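Local structure of PTS EIIA type-4 domain-containing protein (Streptococcus agalactiae NEM316, 4TKZ) at residues I2-V7 with E98-R103; E57-T62 with K86-L91; H9-D14 with N34-M39. The protein probably serves as a mannose-type EIIA component of the bacterial phosphotransferase system, relaying a phosphoryl group for sugar uptake. All blocks are in the same frame, centred on the assembly; numbering follows the deposited sequence.

Contact 1: residues I2-V7 with E98-R103; sequences IKIIIV and EAVLSR
Ala99 meets the end of Ile4. Its CB lies 3.7 Å from Ile4 CD1, and the same methyl of the alanine also rests on Leu59 of the next strand. Val100 comes next and reaches the isoleucine with one branch: its CG2 is 3.8 Å from Ile4 CD1. The two side chains cross at about a right angle. Ile4 extends CG1 and CD1 straight out from the strand (chi2 172°), so that one methyl serves both helix residues. This is the packing of an alpha/beta fold: helix 93-102 lies on one face of a four-stranded parallel sheet, against the inner strand 3-9. Val100 also touches Leu20 of helix 12-24, which covers the same face. At Arg103 the contact turns polar. Its CG sits between the backbone N and the carbonyl carbon (chi1 61°), and from there the chain runs extended to NE, toward the start of strand 3-9. Arg103 NH1 gives a hydrogen bond of 2.9 Å to Ile2 O, received nearly in line with the C=O and close to the guanidinium plane. Ile4 CD1 covers one face of that guanidinium, 3.9 Å from Arg103 NH1. Arg103 NH1 also bonds Tyr29 O, and NH2 bonds Glu28 O, so three backbone carbonyls hold the group. Nearer the backbone, Ile2 passes Arg103 in the opposite sense, with Ile2 CD1 4.1 Å from Arg103 CB.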
ATOM      1  N   ILE A   2       2.841 -19.265   9.354  1.00 25.39           N
ATOM      2  CA  ILE A   2       3.363 -18.593   8.168  1.00 24.99           C
ATOM      3  C   ILE A   2       3.835 -17.211   8.590  1.00 24.10           C
ATOM      4  O   ILE A   2       3.032 -16.394   9.041  1.00 24.32           O
ATOM      5  CB  ILE A   2       2.294 -18.466   7.065  1.00 20.53           C
ATOM      6  CG1 ILE A   2       1.927 -19.850   6.522  1.00 24.56           C
ATOM      7  CG2 ILE A   2       2.792 -17.572   5.936  1.00 22.18           C
ATOM      8  CD1 ILE A   2       0.588 -19.910   5.784  1.00 27.15           C
ATOM      9  N   LYS A   3       5.135 -16.954   8.483  1.00 23.24           N
ATOM     10  CA  LYS A   3       5.675 -15.652   8.866  1.00 19.21           C
ATOM     11  C   LYS A   3       5.487 -14.626   7.746  1.00 22.39           C
ATOM     12  O   LYS A   3       5.741 -14.918   6.575  1.00 18.15           O
ATOM     13  CB  LYS A   3       7.157 -15.763   9.252  1.00 16.72           C
ATOM     14  CG  LYS A   3       7.752 -14.433   9.696  1.00 21.43           C
ATOM     15  CD  LYS A   3       9.167 -14.566  10.210  1.00 19.60           C
ATOM     16  CE  LYS A   3       9.759 -13.199  10.497  1.00 16.85           C
ATOM     17  NZ  LYS A   3      10.974 -13.290  11.365  1.00 21.40           N
ATOM     18  N   ILE A   4       5.036 -13.427   8.112  1.00 22.60           N
ATOM     19  CA  ILE A   4       4.803 -12.350   7.147  1.00 17.59           C
ATOM     20  C   ILE A   4       5.890 -11.297   7.270  1.00 23.26           C
ATOM     21  O   ILE A   4       6.094 -10.733   8.346  1.00 21.70           O
ATOM     22  CB  ILE A   4       3.415 -11.700   7.386  1.00 16.54           C
ATOM     23  CG1 ILE A   4       2.317 -12.732   7.163  1.00 17.15           C
ATOM     24  CG2 ILE A   4       3.187 -10.496   6.462  1.00 18.30           C
ATOM     25  CD1 ILE A   4       0.930 -12.248   7.561  1.00 15.78           C
ATOM     26  N   ILE A   5       6.589 -11.033   6.168  1.00 14.61           N
ATOM     27  CA  ILE A   5       7.650 -10.042   6.185  1.00 15.38           C
ATOM     28  C   ILE A   5       7.350  -8.952   5.175  1.00 18.83           C
ATOM     29  O   ILE A   5       7.149  -9.220   3.983  1.00 20.43           O
ATOM     30  CB  ILE A   5       9.010 -10.687   5.854  1.00 16.64           C
ATOM     31  CG1 ILE A   5       9.281 -11.845   6.808  1.00 17.07           C
ATOM     32  CG2 ILE A   5      10.138  -9.660   5.935  1.00 16.90           C
ATOM     33  CD1 ILE A   5      10.625 -12.570   6.530  1.00 14.14           C
ATOM     34  N   ILE A   6       7.332  -7.717   5.657  1.00 18.79           N
ATOM     35  CA  ILE A   6       7.076  -6.564   4.810  1.00 19.97           C
ATOM     36  C   ILE A   6       8.367  -5.808   4.521  1.00 21.79           C
ATOM     37  O   ILE A   6       9.020  -5.298   5.448  1.00 20.70           O
ATOM     38  CB  ILE A   6       6.092  -5.601   5.495  1.00 19.70           C
ATOM     39  CG1 ILE A   6       4.783  -6.315   5.844  1.00 16.79           C
ATOM     40  CG2 ILE A   6       5.790  -4.402   4.595  1.00 18.79           C
ATOM     41  CD1 ILE A   6       3.830  -5.460   6.694  1.00 19.10           C
ATOM     42  N   VAL A   7       8.736  -5.733   3.243  1.00 16.80           N
ATOM     43  CA  VAL A   7       9.920  -4.985   2.839  1.00 17.08           C
ATOM     44  C   VAL A   7       9.522  -3.894   1.864  1.00 14.50           C
ATOM     45  O   VAL A   7       8.942  -4.178   0.814  1.00 13.21           O
ATOM     46  CB  VAL A   7      10.965  -5.897   2.155  1.00 17.95           C
ATOM     47  CG1 VAL A   7      12.313  -5.200   2.127  1.00 17.75           C
ATOM     48  CG2 VAL A   7      11.048  -7.224   2.873  1.00 15.30           C
ATOM     49  N   GLU A  98      -5.459  -9.767   4.402  1.00 19.05           N
ATOM     50  CA  GLU A  98      -5.802 -11.124   3.976  1.00 22.50           C
ATOM     51  C   GLU A  98      -4.786 -12.141   4.474  1.00 19.81           C
ATOM     52  O   GLU A  98      -5.151 -13.216   4.960  1.00 20.93           O
ATOM     53  CB  GLU A  98      -5.901 -11.219   2.451  1.00 21.01           C
ATOM     54  CG  GLU A  98      -6.587 -12.513   1.988  1.00 17.33           C
ATOM     55  CD  GLU A  98      -8.056 -12.561   2.411  1.00 24.79           C
ATOM     56  OE1 GLU A  98      -8.875 -11.901   1.754  1.00 27.84           O
ATOM     57  OE2 GLU A  98      -8.388 -13.253   3.398  1.00 24.29           O
ATOM     58  N   ALA A  99      -3.507 -11.804   4.354  1.00 23.98           N
ATOM     59  CA  ALA A  99      -2.461 -12.719   4.797  1.00 21.23           C
ATOM     60  C   ALA A  99      -2.612 -12.989   6.292  1.00 22.78           C
ATOM     61  O   ALA A  99      -2.563 -14.144   6.738  1.00 22.40           O
ATOM     62  CB  ALA A  99      -1.080 -12.162   4.475  1.00 22.62           C
ATOM     63  N   VAL A 100      -2.822 -11.921   7.056  1.00 18.63           N
ATOM     64  CA  VAL A 100      -2.952 -12.024   8.504  1.00 16.29           C
ATOM     65  C   VAL A 100      -4.199 -12.815   8.898  1.00 22.70           C
ATOM     66  O   VAL A 100      -4.140 -13.737   9.713  1.00 21.18           O
ATOM     67  CB  VAL A 100      -3.004 -10.631   9.147  1.00 18.46           C
ATOM     68  CG1 VAL A 100      -3.467 -10.719  10.609  1.00 21.32           C
ATOM     69  CG2 VAL A 100      -1.647  -9.936   9.037  1.00 19.86           C
ATOM     70  N   LEU A 101      -5.332 -12.466   8.308  1.00 23.57           N
ATOM     71  CA  LEU A 101      -6.587 -13.094   8.713  1.00 25.27           C
ATOM     72  C   LEU A 101      -6.791 -14.515   8.172  1.00 25.25           C
ATOM     73  O   LEU A 101      -7.602 -15.271   8.704  1.00 25.01           O
ATOM     74  CB  LEU A 101      -7.773 -12.200   8.349  1.00 19.10           C
ATOM     75  CG  LEU A 101      -7.843 -10.878   9.115  1.00 22.40           C
ATOM     76  CD1 LEU A 101      -8.882  -9.961   8.488  1.00 27.07           C
ATOM     77  CD2 LEU A 101      -8.150 -11.121  10.595  1.00 18.62           C
ATOM     78  N   SER A 102      -6.050 -14.894   7.135  1.00 20.29           N
ATOM     79  CA  SER A 102      -6.276 -16.201   6.516  1.00 22.04           C
ATOM     80  C   SER A 102      -5.149 -17.217   6.697  1.00 27.04           C
ATOM     81  O   SER A 102      -5.349 -18.410   6.451  1.00 26.88           O
ATOM     82  CB  SER A 102      -6.594 -16.046   5.024  1.00 25.75           C
ATOM     83  OG  SER A 102      -7.903 -15.546   4.826  1.00 29.02           O
ATOM     84  N   ARG A 103      -3.971 -16.765   7.117  1.00 26.87           N
ATOM     85  CA  ARG A 103      -2.813 -17.667   7.186  1.00 26.13           C
ATOM     86  C   ARG A 103      -3.049 -18.858   8.117  1.00 28.33           C
ATOM     87  O   ARG A 103      -2.498 -19.950   7.908  1.00 33.07           O
ATOM     88  CB  ARG A 103      -1.561 -16.914   7.620  1.00 21.02           C
ATOM     89  CG  ARG A 103      -1.660 -16.281   9.000  1.00 24.22           C
ATOM     90  CD  ARG A 103      -0.359 -15.581   9.346  1.00 26.37           C
ATOM     91  NE  ARG A 103      -0.482 -14.746  10.538  1.00 18.69           N
ATOM     92  CZ  ARG A 103       0.560 -14.216  11.167  1.00 22.28           C
ATOM     93  NH1 ARG A 103       1.789 -14.440  10.712  1.00 16.35           N
ATOM     94  NH2 ARG A 103       0.377 -13.475  12.243  1.00 24.55           N
TER

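Contact 2: residues E57-T62 with K86-L91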
ATOM      1  N   GLU A  57       7.885 -21.512   6.253  1.00 26.64           N
ATOM      2  CA  GLU A  57       6.815 -20.976   5.416  1.00 29.78           C
ATOM      3  C   GLU A  57       6.777 -19.465   5.595  1.00 21.88           C
ATOM      4  O   GLU A  57       6.445 -18.976   6.675  1.00 25.87           O
ATOM      5  CB  GLU A  57       5.477 -21.580   5.839  1.00 32.08           C
ATOM      6  CG  GLU A  57       5.461 -23.106   5.848  1.00 31.30           C
ATOM      7  CD  GLU A  57       5.368 -23.711   4.460  1.00 36.47           C
ATOM      8  OE1 GLU A  57       5.111 -22.962   3.492  1.00 36.28           O
ATOM      9  OE2 GLU A  57       5.543 -24.943   4.337  1.00 40.31           O
ATOM     10  N   ILE A  58       7.124 -18.732   4.541  1.00 19.75           N
ATOM     11  CA  ILE A  58       7.343 -17.287   4.640  1.00 19.46           C
ATOM     12  C   ILE A  58       6.695 -16.518   3.495  1.00 22.52           C
ATOM     13  O   ILE A  58       6.906 -16.817   2.315  1.00 17.71           O
ATOM     14  CB  ILE A  58       8.853 -16.951   4.681  1.00 20.30           C
ATOM     15  CG1 ILE A  58       9.500 -17.572   5.918  1.00 24.89           C
ATOM     16  CG2 ILE A  58       9.093 -15.448   4.678  1.00 15.22           C
ATOM     17  CD1 ILE A  58      10.853 -18.191   5.640  1.00 20.75           C
ATOM     18  N   LEU A  59       5.890 -15.521   3.846  1.00 20.16           N
ATOM     19  CA  LEU A  59       5.301 -14.673   2.829  1.00 19.09           C
ATOM     20  C   LEU A  59       5.944 -13.301   2.918  1.00 16.80           C
ATOM     21  O   LEU A  59       5.858 -12.633   3.948  1.00 19.24           O
ATOM     22  CB  LEU A  59       3.777 -14.584   3.012  1.00 16.06           C
ATOM     23  CG  LEU A  59       3.046 -13.660   2.033  1.00 17.70           C
ATOM     24  CD1 LEU A  59       3.251 -14.083   0.579  1.00 21.15           C
ATOM     25  CD2 LEU A  59       1.570 -13.600   2.366  1.00 20.37           C
ATOM     26  N   VAL A  60       6.582 -12.881   1.831  1.00 18.84           N
ATOM     27  CA  VAL A  60       7.226 -11.577   1.785  1.00 17.86           C
ATOM     28  C   VAL A  60       6.419 -10.598   0.944  1.00 21.72           C
ATOM     29  O   VAL A  60       6.222 -10.791  -0.271  1.00 17.52           O
ATOM     30  CB  VAL A  60       8.651 -11.645   1.221  1.00 19.83           C
ATOM     31  CG1 VAL A  60       9.280 -10.259   1.290  1.00 19.12           C
ATOM     32  CG2 VAL A  60       9.491 -12.664   1.989  1.00 22.07           C
ATOM     33  N   LEU A  61       5.944  -9.539   1.591  1.00 18.84           N
ATOM     34  CA  LEU A  61       5.134  -8.556   0.894  1.00 17.54           C
ATOM     35  C   LEU A  61       5.975  -7.322   0.598  1.00 16.61           C
ATOM     36  O   LEU A  61       6.470  -6.666   1.509  1.00 23.17           O
ATOM     37  CB  LEU A  61       3.918  -8.191   1.752  1.00 12.02           C
ATOM     38  CG  LEU A  61       3.171  -9.439   2.232  1.00 12.20           C
ATOM     39  CD1 LEU A  61       1.981  -9.029   3.109  1.00 19.51           C
ATOM     40  CD2 LEU A  61       2.706 -10.257   1.024  1.00 14.59           C
ATOM     41  N   THR A  62       6.143  -6.998  -0.677  1.00 14.68           N
ATOM     42  CA  THR A  62       7.002  -5.875  -1.032  1.00 13.81           C
ATOM     43  C   THR A  62       6.260  -4.838  -1.809  1.00 13.70           C
ATOM     44  O   THR A  62       5.246  -5.140  -2.432  1.00 18.76           O
ATOM     45  CB  THR A  62       8.199  -6.314  -1.890  1.00 15.59           C
ATOM     46  OG1 THR A  62       7.740  -6.696  -3.198  1.00 16.81           O
ATOM     47  CG2 THR A  62       8.923  -7.476  -1.226  1.00 16.94           C
ATOM     48  N   LYS A  86       7.393 -17.101  -0.529  1.00 21.26           N
ATOM     49  CA  LYS A  86       6.650 -16.432  -1.586  1.00 23.42           C
ATOM     50  C   LYS A  86       6.930 -14.934  -1.527  1.00 23.37           C
ATOM     51  O   LYS A  86       6.951 -14.339  -0.448  1.00 19.16           O
ATOM     52  CB  LYS A  86       5.145 -16.697  -1.425  1.00 21.07           C
ATOM     53  CG  LYS A  86       4.728 -18.120  -1.788  1.00 23.71           C
ATOM     54  CD  LYS A  86       4.865 -18.358  -3.290  1.00 31.88           C
ATOM     55  CE  LYS A  86       4.104 -19.604  -3.735  1.00 34.76           C
ATOM     56  NZ  LYS A  86       4.556 -20.125  -5.059  1.00 36.84           N
ATOM     57  N   VAL A  87       7.141 -14.329  -2.690  1.00 21.84           N
ATOM     58  CA  VAL A  87       7.455 -12.907  -2.771  1.00 22.32           C
ATOM     59  C   VAL A  87       6.437 -12.200  -3.652  1.00 20.93           C
ATOM     60  O   VAL A  87       6.349 -12.473  -4.857  1.00 19.35           O
ATOM     61  CB  VAL A  87       8.861 -12.684  -3.360  1.00 21.96           C
ATOM     62  CG1 VAL A  87       9.186 -11.194  -3.439  1.00 22.17           C
ATOM     63  CG2 VAL A  87       9.911 -13.432  -2.522  1.00 23.17           C
ATOM     64  N   LEU A  88       5.659 -11.295  -3.055  1.00 21.01           N
ATOM     65  CA  LEU A  88       4.696 -10.511  -3.827  1.00 16.06           C
ATOM     66  C   LEU A  88       5.127  -9.048  -3.923  1.00 18.12           C
ATOM     67  O   LEU A  88       5.752  -8.518  -3.003  1.00 16.02           O
ATOM     68  CB  LEU A  88       3.293 -10.569  -3.195  1.00 14.45           C
ATOM     69  CG  LEU A  88       2.700 -11.922  -2.813  1.00 17.53           C
ATOM     70  CD1 LEU A  88       1.219 -11.760  -2.399  1.00 17.86           C
ATOM     71  CD2 LEU A  88       2.837 -12.907  -3.963  1.00 18.50           C
ATOM     72  N   SER A  89       4.806  -8.408  -5.049  1.00 18.76           N
ATOM     73  CA  SER A  89       4.859  -6.950  -5.155  1.00 15.05           C
ATOM     74  C   SER A  89       3.424  -6.416  -5.113  1.00 15.54           C
ATOM     75  O   SER A  89       2.473  -7.202  -5.134  1.00 17.10           O
ATOM     76  CB  SER A  89       5.528  -6.514  -6.449  1.00 17.54           C
ATOM     77  OG  SER A  89       4.805  -6.974  -7.575  1.00 18.48           O
ATOM     78  N   GLY A  90       3.276  -5.092  -5.050  1.00 16.17           N
ATOM     79  CA  GLY A  90       1.966  -4.450  -5.128  1.00 16.44           C
ATOM     80  C   GLY A  90       1.268  -4.299  -3.794  1.00 16.36           C
ATOM     81  O   GLY A  90       0.051  -4.140  -3.744  1.00 20.70           O
ATOM     82  N   LEU A  91       2.045  -4.345  -2.712  1.00 19.68           N
ATOM     83  CA  LEU A  91       1.506  -4.378  -1.352  1.00 13.90           C
ATOM     84  C   LEU A  91       0.489  -3.277  -1.087  1.00 14.20           C
ATOM     85  O   LEU A  91       0.799  -2.093  -1.237  1.00 16.20           O
ATOM     86  CB  LEU A  91       2.644  -4.268  -0.329  1.00 18.07           C
ATOM     87  CG  LEU A  91       2.238  -4.011   1.126  1.00 20.80           C
ATOM     88  CD1 LEU A  91       1.381  -5.156   1.661  1.00 19.49           C
ATOM     89  CD2 LEU A  91       3.471  -3.824   1.993  1.00 18.39           C
TER
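Residues 57-62 and 86-89 run parallel, their axes 4.8 Å apart and inclined by 18°, with Val60 beside Val87. They are the two strands of a beta-alpha-beta unit whose helix is 68-76. Backbone bonds link Ile58, Val60 and Thr62 to Lys86 and Leu88; Val60 takes part with both its N and its O. Leu59, Leu61, Lys86 and Leu88 lie on one face; helix 110-122 covers Leu59, Lys86 and Leu88. There Leu61 and Leu88 lie side by side and point the same way, with Leu61 CD2 4.0 Å from Leu88 CD1. Leu59 CD1 fits against the aliphatic root of the lysine, 3.8 Å from Lys86 CB. The lysine chain then bends at chi2 and leads away; its NZ bonds Ser128 of the second subunit. Val60 and Val87 turn to the other face, toward helix 68-76, and touch loosely. Leu88 and Ser89 also pair antiparallel with a strand of the second subunit, so the sheet continues across the dimer. Beyond the strand the chain turns across the end of strand 57-62 at Leu91. Leu91 CD1 lies 4.0 Å from Leu61 CB, and Leu91 N makes a weak 3.3 Å bond to Thr62 O. Thr62 OG1 sits between its own backbone N and carbonyl carbon (chi1 70°), which brings it to 2.7 Å from Leu88 O. Leu88 O also accepts from Thr62 N at 2.8 Å, and the two donors arrive from opposite faces of the carbonyl plane.

Contact 3: residues H9-D14 with N34-M39; sequences HGNFPD and NFIAGM
The His9 and Phe35 side chains leave the same face of the sheet side by side. Their rings form an offset edge-to-face pair, with the edge of Phe35 directed at the imidazole face. The planes are 62° apart, and His9 CD2 is 3.6 Å from Phe35 CD2. His9 ND1 bonds Asp63. The pair of a histidine at the end of the first strand and an aspartate on its ND1 is consistent with the phosphorylation site of mannose-type EIIA domains. Just after it, Gly10 N bonds Phe35 O at 2.7 Å, coming from above the carbonyl plane. Gly10 lies within a type II' turn from His9 to Phe12, and its positive phi favours glycine. Asn34 carries the other half of the contact. Its CG lies anti to its carbonyl carbon (chi1 -59°), which lays the amide against the start of helix 12-24. The Asn34 and Asp14 side chains cross at about a right angle, and the amide and carboxylate planes are 58° apart. Asn34 OD1 accepts from Asp14 N at 3.1 Å, in the carbonyl plane and on a lone pair. Asn34 ND2 gives a 3.0 Å bond to Asp14 OD1, nearly within its own amide plane but from above the carboxylate. Both ends of the amide are thus tied to one residue, which fixes its rotation. The Pro13 ring lies against the same amide, with Pro13 CD 3.2 Å from Asn34 OD1. Asn11 crosses Asn34 at about a right angle, and Asn11 ND2 bonds Asp14 OD2, 3.2 Å away. The start of helix 12-24 is thus pinned to the end of strand 30-35, within the beta-alpha-beta unit that begins with strand 3-9. Helix 68-76 adjoins both rings through Pro69, helix 41-52 touches Phe35 through Val44, and Leu22 of the second subunit packs on His9.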
ATOM      1  N   HIS A   9      10.240   0.606   0.565  1.00 17.01           N
ATOM      2  CA  HIS A   9      10.981   1.861   0.584  1.00 14.19           C
ATOM      3  C   HIS A   9      10.550   2.793   1.714  1.00 18.69           C
ATOM      4  O   HIS A   9       9.355   2.938   1.998  1.00 17.84           O
ATOM      5  CB  HIS A   9      10.783   2.591  -0.751  1.00 16.97           C
ATOM      6  CG  HIS A   9      11.443   1.922  -1.921  1.00 20.57           C
ATOM      7  ND1 HIS A   9      10.842   0.905  -2.634  1.00 17.86           N
ATOM      8  CD2 HIS A   9      12.638   2.144  -2.516  1.00 21.20           C
ATOM      9  CE1 HIS A   9      11.650   0.517  -3.606  1.00 21.39           C
ATOM     10  NE2 HIS A   9      12.743   1.257  -3.559  1.00 23.91           N
ATOM     11  N   GLY A  10      11.522   3.457   2.328  1.00 17.37           N
ATOM     12  CA  GLY A  10      11.255   4.371   3.423  1.00 21.04           C
ATOM     13  C   GLY A  10      10.692   3.653   4.629  1.00 21.01           C
ATOM     14  O   GLY A  10      11.046   2.500   4.889  1.00 19.04           O
ATOM     15  N   ASN A  11       9.822   4.337   5.368  1.00 18.19           N
ATOM     16  CA  ASN A  11       9.152   3.732   6.509  1.00 20.07           C
ATOM     17  C   ASN A  11       7.721   3.285   6.183  1.00 22.52           C
ATOM     18  O   ASN A  11       6.880   3.206   7.064  1.00 21.53           O
ATOM     19  CB  ASN A  11       9.198   4.675   7.720  1.00 20.90           C
ATOM     20  CG  ASN A  11      10.621   4.866   8.246  1.00 29.21           C
ATOM     21  OD1 ASN A  11      11.275   5.870   7.961  1.00 28.94           O
ATOM     22  ND2 ASN A  11      11.110   3.890   8.996  1.00 25.29           N
ATOM     23  N   PHE A  12       7.474   2.999   4.904  1.00 18.73           N
ATOM     24  CA  PHE A  12       6.256   2.314   4.434  1.00 18.14           C
ATOM     25  C   PHE A  12       5.955   1.078   5.296  1.00 17.93           C
ATOM     26  O   PHE A  12       4.820   0.914   5.724  1.00 16.98           O
ATOM     27  CB  PHE A  12       6.446   1.952   2.942  1.00 20.38           C
ATOM     28  CG  PHE A  12       5.240   1.320   2.232  1.00 22.51           C
ATOM     29  CD1 PHE A  12       4.555   0.222   2.749  1.00 20.41           C
ATOM     30  CD2 PHE A  12       4.889   1.772   0.968  1.00 22.40           C
ATOM     31  CE1 PHE A  12       3.502  -0.358   2.053  1.00 28.62           C
ATOM     32  CE2 PHE A  12       3.831   1.204   0.262  1.00 19.67           C
ATOM     33  CZ  PHE A  12       3.139   0.136   0.806  1.00 23.57           C
ATOM     34  N   PRO A  13       6.949   0.195   5.549  1.00 15.84           N
ATOM     35  CA  PRO A  13       6.567  -0.948   6.393  1.00 16.78           C
ATOM     36  C   PRO A  13       6.042  -0.533   7.766  1.00 17.51           C
ATOM     37  O   PRO A  13       5.023  -1.082   8.201  1.00 18.90           O
ATOM     38  CB  PRO A  13       7.881  -1.724   6.541  1.00 20.53           C
ATOM     39  CG  PRO A  13       8.609  -1.434   5.263  1.00 18.75           C
ATOM     40  CD  PRO A  13       8.330   0.033   5.032  1.00 14.60           C
ATOM     41  N   ASP A  14       6.697   0.416   8.431  1.00 15.32           N
ATOM     42  CA  ASP A  14       6.208   0.865   9.733  1.00 13.78           C
ATOM     43  C   ASP A  14       4.814   1.444   9.627  1.00 16.74           C
ATOM     44  O   ASP A  14       3.982   1.236  10.506  1.00 18.18           O
ATOM     45  CB  ASP A  14       7.118   1.938  10.323  1.00 16.74           C
ATOM     46  CG  ASP A  14       8.396   1.376  10.871  1.00 22.86           C
ATOM     47  OD1 ASP A  14       8.437   0.165  11.160  1.00 22.66           O
ATOM     48  OD2 ASP A  14       9.354   2.162  11.009  1.00 22.26           O
ATOM     49  N   ASN A  34      12.354  -1.708   7.011  1.00 17.90           N
ATOM     50  CA  ASN A  34      12.286  -0.391   6.400  1.00 17.32           C
ATOM     51  C   ASN A  34      13.525  -0.076   5.568  1.00 21.14           C
ATOM     52  O   ASN A  34      14.613   0.098   6.113  1.00 23.26           O
ATOM     53  CB  ASN A  34      12.086   0.685   7.477  1.00 20.18           C
ATOM     54  CG  ASN A  34      10.820   0.472   8.294  1.00 21.87           C
ATOM     55  OD1 ASN A  34       9.722   0.797   7.849  1.00 22.38           O
ATOM     56  ND2 ASN A  34      10.974  -0.057   9.501  1.00 24.63           N
ATOM     57  N   PHE A  35      13.350  -0.004   4.251  1.00 20.09           N
ATOM     58  CA  PHE A  35      14.443   0.319   3.337  1.00 22.26           C
ATOM     59  C   PHE A  35      14.587   1.830   3.256  1.00 19.29           C
ATOM     60  O   PHE A  35      14.056   2.469   2.347  1.00 20.39           O
ATOM     61  CB  PHE A  35      14.171  -0.266   1.950  1.00 16.72           C
ATOM     62  CG  PHE A  35      15.270  -0.017   0.949  1.00 22.28           C
ATOM     63  CD1 PHE A  35      16.607  -0.168   1.305  1.00 25.82           C
ATOM     64  CD2 PHE A  35      14.963   0.345  -0.355  1.00 23.93           C
ATOM     65  CE1 PHE A  35      17.625   0.047   0.379  1.00 23.37           C
ATOM     66  CE2 PHE A  35      15.969   0.563  -1.296  1.00 19.05           C
ATOM     67  CZ  PHE A  35      17.311   0.416  -0.925  1.00 21.93           C
ATOM     68  N   ILE A  36      15.321   2.392   4.209  1.00 19.84           N
ATOM     69  CA  ILE A  36      15.394   3.842   4.351  1.00 25.67           C
ATOM     70  C   ILE A  36      16.612   4.415   3.636  1.00 26.66           C
ATOM     71  O   ILE A  36      17.514   3.679   3.225  1.00 25.75           O
ATOM     72  CB  ILE A  36      15.433   4.255   5.835  1.00 26.51           C
ATOM     73  CG1 ILE A  36      16.718   3.745   6.491  1.00 21.58           C
ATOM     74  CG2 ILE A  36      14.200   3.730   6.580  1.00 23.19           C
ATOM     75  CD1 ILE A  36      16.912   4.225   7.903  1.00 29.96           C
ATOM     76  N   ALA A  37      16.630   5.735   3.479  1.00 25.22           N
ATOM     77  CA  ALA A  37      17.760   6.413   2.862  1.00 25.80           C
ATOM     78  C   ALA A  37      19.026   6.099   3.635  1.00 29.93           C
ATOM     79  O   ALA A  37      19.051   6.181   4.864  1.00 29.04           O
ATOM     80  CB  ALA A  37      17.533   7.909   2.817  1.00 33.24           C
ATOM     81  N   GLY A  38      20.068   5.727   2.902  1.00 30.36           N
ATOM     82  CA  GLY A  38      21.339   5.370   3.499  1.00 33.06           C
ATOM     83  C   GLY A  38      21.590   3.878   3.438  1.00 30.29           C
ATOM     84  O   GLY A  38      22.738   3.435   3.483  1.00 29.22           O
ATOM     85  N   MET A  39      20.518   3.096   3.337  1.00 25.27           N
ATOM     86  CA  MET A  39      20.652   1.644   3.285  1.00 30.09           C
ATOM     87  C   MET A  39      21.022   1.143   1.900  1.00 25.49           C
ATOM     88  O   MET A  39      20.521   1.641   0.885  1.00 29.52           O
ATOM     89  CB  MET A  39      19.361   0.961   3.726  1.00 23.90           C
ATOM     90  CG  MET A  39      19.237   0.770   5.213  1.00 29.65           C
ATOM     91  SD  MET A  39      17.593   0.130   5.592  1.00 27.81           S
ATOM     92  CE  MET A  39      17.756  -1.571   5.078  1.00 18.88           C
TER

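All three contacts share one parallel sheet. Contacts 1 and 2 are close, with centres about 8 Å apart. Strands 3-9 and 57-62 are neighbours there, and Ile5 O and Leu61 N, 2.7 Å apart, probably form a hydrogen bond. Contact 3 lies at the C-terminal end of the strands, its centre about 19 Å from that of contact 1 and 16 Å from that of contact 2. It holds the probable phosphorylation site. A glycerol, probably from the crystallisation liquor, lies about 4 Å from the Asp14 side chain. Leu91, at the end of residues 86-91, reaches toward contact 3: Leu91 CD2 is 3.5 Å from Phe12 CE1. Contacts 2 and 3 both touch the second subunit; contact 1 does not.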